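Local coordinates for protein porin (Pseudomonas aeruginosa, PDB 3T24) that forms an outer-membrane beta-barrel channel of the OprD family that probably lets small carboxylate-bearing solutes diffuse through, at residues Met171-Ile181 with Asp282-Gly290. Sequence-based numbering, arbitrary orientation.
Sequences MTITGGGKRQI and DTGFAYING
The carbonyl oxygen of Y287 is gripped twice by T174. The backbone N of T174 gives Y287 O a hydrogen bond of 2.9 Å, nearly in line with the C=O bond, while OG1 of T174, also 2.9 Å from Y287 O, donates from well above the carbonyl plane. Threonine suits the place because chi1 of -51° sets OG1 beside its own backbone N, so both donors converge on one acceptor. The same side chain rides over one face of the Y287 ring, T174 CB standing 4.0 Å from the centroid in a CH-pi contact, and its methyl CG2 lies over the centre of the R179 guanidinium. That group and the phenol, their planes 69° apart, meet at D303, which takes a salt bridge from R179 and a hydrogen bond from Y287 OH. Two residues along each chain, N289 N gives T172 O an almost straight bond of 2.8 Å, completing a single antiparallel beta bridge between I173 and I288. Both segments belong to long loops joining neighbouring strands of an OprD-type barrel, 150-161 to 192-200 and 270-280 to 310-319, so the bridge ties together loops from well-separated parts of the barrel. Water extends the pairing: one molecule links T172 N to N289 O, and another accepts from Y287 N within donating reach of the T174 and F285 carbonyls. Beyond a type II' turn from G176 to R179, whose second residue, G177, has a positive phi (47°) that glycine adopts most easily, the chain comes back to the partner loop. Here G284 N donates to a lone pair of R179 O at 2.9 Å, and the lack of a side chain at G284 lets its backbone lie against R179. The apolar CG1 of I181 meets the hydrocarbon CB of T283 at 3.8 Å, while T283 turns OG1 to its neighbour G284 O.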
loop_
_atom_site.group_PDB
_atom_site.type_symbol
_atom_site.label_atom_id
_atom_site.label_comp_id
_atom_site.label_asym_id
_atom_site.label_seq_id
_atom_site.Cartn_x
_atom_site.Cartn_y
_atom_site.Cartn_z
ATOM N N MET A 171 -6.127 15.085 -6.566
ATOM C CA MET A 171 -4.939 14.456 -6.007
ATOM C C MET A 171 -3.752 15.416 -5.841
ATOM O O MET A 171 -3.688 16.482 -6.465
ATOM C CB MET A 171 -4.526 13.278 -6.888
ATOM C CG MET A 171 -5.546 12.150 -6.885
ATOM S SD MET A 171 -5.298 10.974 -8.234
ATOM C CE MET A 171 -6.233 11.812 -9.508
ATOM N N THR A 172 -2.815 15.033 -4.988
ATOM C CA THR A 172 -1.575 15.776 -4.892
ATOM C C THR A 172 -0.447 14.781 -4.733
ATOM O O THR A 172 -0.652 13.568 -4.808
ATOM C CB THR A 172 -1.531 16.790 -3.705
ATOM O OG1 THR A 172 -1.786 16.124 -2.466
ATOM C CG2 THR A 172 -2.543 17.918 -3.872
ATOM N N ILE A 173 0.747 15.308 -4.496
ATOM C CA ILE A 173 1.913 14.470 -4.345
ATOM C C ILE A 173 2.276 14.393 -2.867
ATOM O O ILE A 173 2.033 15.320 -2.098
ATOM C CB ILE A 173 3.096 15.037 -5.151
ATOM C CG1 ILE A 173 4.121 13.937 -5.422
ATOM C CG2 ILE A 173 3.738 16.261 -4.400
ATOM C CD1 ILE A 173 5.311 14.403 -6.250
ATOM N N THR A 174 2.837 13.277 -2.450
ATOM C CA THR A 174 3.356 13.209 -1.092
ATOM C C THR A 174 4.527 14.177 -0.943
ATOM O O THR A 174 5.481 14.128 -1.717
ATOM C CB THR A 174 3.823 11.804 -0.771
ATOM O OG1 THR A 174 2.775 10.878 -1.104
ATOM C CG2 THR A 174 4.190 11.688 0.740
ATOM N N GLY A 175 4.458 15.064 0.041
ATOM C CA GLY A 175 5.522 16.034 0.233
ATOM C C GLY A 175 6.085 16.002 1.643
ATOM O O GLY A 175 5.771 15.108 2.424
ATOM N N GLY A 176 6.917 16.978 1.980
ATOM C CA GLY A 176 7.356 17.127 3.360
ATOM C C GLY A 176 8.619 16.355 3.698
ATOM O O GLY A 176 9.321 15.909 2.794
ATOM N N GLY A 177 8.900 16.210 4.996
ATOM C CA GLY A 177 10.134 15.607 5.474
ATOM C C GLY A 177 11.345 16.182 4.742
ATOM O O GLY A 177 11.424 17.370 4.488
ATOM N N LYS A 178 12.281 15.331 4.361
ATOM C CA LYS A 178 13.406 15.801 3.567
ATOM C C LYS A 178 13.336 15.249 2.136
ATOM O O LYS A 178 14.369 15.016 1.512
ATOM C CB LYS A 178 14.717 15.408 4.255
ATOM C CG LYS A 178 14.880 16.024 5.635
ATOM C CD LYS A 178 14.933 17.545 5.534
ATOM C CE LYS A 178 15.205 18.155 6.895
ATOM N NZ LYS A 178 15.360 19.609 6.803
ATOM N N ARG A 179 12.115 15.017 1.649
ATOM C CA ARG A 179 11.884 14.547 0.279
ATOM C C ARG A 179 12.310 15.634 -0.676
ATOM O O ARG A 179 12.736 15.377 -1.806
ATOM C CB ARG A 179 10.395 14.207 0.037
ATOM C CG ARG A 179 9.885 13.009 0.821
ATOM C CD ARG A 179 8.397 12.714 0.568
ATOM N NE ARG A 179 7.961 11.508 1.292
ATOM C CZ ARG A 179 7.392 11.562 2.486
ATOM N NH1 ARG A 179 7.191 12.739 3.050
ATOM N NH2 ARG A 179 7.016 10.468 3.109
ATOM N N GLN A 180 12.157 16.865 -0.215
ATOM C CA GLN A 180 12.660 17.976 -0.967
ATOM C C GLN A 180 11.880 18.130 -2.304
ATOM O O GLN A 180 12.353 18.683 -3.312
ATOM C CB GLN A 180 14.131 17.696 -1.102
ATOM C CG GLN A 180 14.681 17.855 -2.408
ATOM C CD GLN A 180 15.047 19.254 -2.629
ATOM O OE1 GLN A 180 14.643 20.142 -1.877
ATOM N NE2 GLN A 180 15.796 19.484 -3.674
ATOM N N ILE A 181 10.646 17.633 -2.284
ATOM C CA ILE A 181 9.725 17.832 -3.391
ATOM C C ILE A 181 9.050 19.197 -3.305
ATOM O O ILE A 181 8.453 19.567 -2.301
ATOM C CB ILE A 181 8.670 16.743 -3.439
ATOM C CG1 ILE A 181 9.326 15.426 -3.859
ATOM C CG2 ILE A 181 7.559 17.150 -4.374
ATOM C CD1 ILE A 181 8.506 14.233 -3.560
ATOM N N ASP A 282 17.522 14.923 -7.426
ATOM C CA ASP A 282 17.290 16.106 -6.609
ATOM C C ASP A 282 16.151 15.992 -5.577
ATOM O O ASP A 282 16.038 16.857 -4.707
ATOM C CB ASP A 282 17.071 17.323 -7.518
ATOM C CG ASP A 282 17.059 18.637 -6.753
ATOM O OD1 ASP A 282 16.220 19.510 -7.093
ATOM O OD2 ASP A 282 17.897 18.807 -5.834
ATOM N N THR A 283 15.328 14.941 -5.656
ATOM C CA THR A 283 14.242 14.741 -4.677
ATOM C C THR A 283 14.132 13.273 -4.297
ATOM O O THR A 283 14.717 12.422 -4.953
ATOM C CB THR A 283 12.866 15.115 -5.256
ATOM O OG1 THR A 283 12.447 14.077 -6.157
ATOM C CG2 THR A 283 12.925 16.448 -5.996
ATOM N N GLY A 284 13.374 12.979 -3.245
ATOM C CA GLY A 284 13.009 11.603 -2.942
ATOM C C GLY A 284 11.947 11.001 -3.893
ATOM O O GLY A 284 11.568 11.596 -4.916
ATOM N N PHE A 285 11.479 9.802 -3.563
ATOM C CA PHE A 285 10.476 9.082 -4.371
ATOM C C PHE A 285 9.143 9.823 -4.571
ATOM O O PHE A 285 8.637 10.476 -3.654
ATOM C CB PHE A 285 10.210 7.732 -3.730
ATOM C CG PHE A 285 9.397 6.800 -4.579
ATOM C CD1 PHE A 285 9.874 6.367 -5.803
ATOM C CD2 PHE A 285 8.158 6.340 -4.139
ATOM C CE1 PHE A 285 9.121 5.496 -6.595
ATOM C CE2 PHE A 285 7.418 5.469 -4.905
ATOM C CZ PHE A 285 7.892 5.036 -6.133
ATOM N N ALA A 286 8.586 9.725 -5.774
ATOM C CA ALA A 286 7.306 10.380 -6.098
ATOM C C ALA A 286 6.108 9.426 -6.025
ATOM O O ALA A 286 6.102 8.372 -6.684
ATOM C CB ALA A 286 7.367 11.018 -7.482
ATOM N N TYR A 287 5.102 9.791 -5.227
ATOM C CA TYR A 287 3.852 8.997 -5.165
ATOM C C TYR A 287 2.642 9.798 -4.697
ATOM O O TYR A 287 2.790 10.789 -3.985
ATOM C CB TYR A 287 4.016 7.707 -4.342
ATOM C CG TYR A 287 4.390 7.885 -2.869
ATOM C CD1 TYR A 287 3.493 7.556 -1.857
ATOM C CD2 TYR A 287 5.651 8.329 -2.499
ATOM C CE1 TYR A 287 3.839 7.682 -0.515
ATOM C CE2 TYR A 287 6.009 8.458 -1.164
ATOM C CZ TYR A 287 5.100 8.136 -0.173
ATOM O OH TYR A 287 5.446 8.268 1.166
ATOM N N ILE A 288 1.452 9.376 -5.130
ATOM C CA ILE A 288 0.223 10.108 -4.809
ATOM C C ILE A 288 0.094 10.300 -3.308
ATOM O O ILE A 288 0.307 9.372 -2.528
ATOM C CB ILE A 288 -1.067 9.431 -5.404
ATOM C CG1 ILE A 288 -1.023 9.477 -6.938
ATOM C CG2 ILE A 288 -2.341 10.114 -4.920
ATOM C CD1 ILE A 288 -1.744 8.326 -7.595
ATOM N N ASN A 289 -0.234 11.524 -2.915
ATOM C CA ASN A 289 -0.402 11.834 -1.515
ATOM C C ASN A 289 -1.575 11.027 -0.931
ATOM O O ASN A 289 -2.678 11.082 -1.451
ATOM C CB ASN A 289 -0.656 13.323 -1.342
ATOM C CG ASN A 289 -0.719 13.723 0.108
ATOM O OD1 ASN A 289 0.021 13.209 0.925
ATOM N ND2 ASN A 289 -1.624 14.605 0.441
ATOM N N GLY A 290 -1.317 10.284 0.140
ATOM C CA GLY A 290 -2.312 9.431 0.736
ATOM C C GLY A 290 -2.075 7.974 0.383
ATOM O O GLY A 290 -2.456 7.086 1.137
HETATM O O HOH W 1 -3.810 12.686 -3.528
HETATM O O HOH W 2 5.978 11.975 -3.330
HETATM O O HOH W 3 1.098 9.286 0.931
HETATM O O HOH W 4 2.242 14.975 1.752
#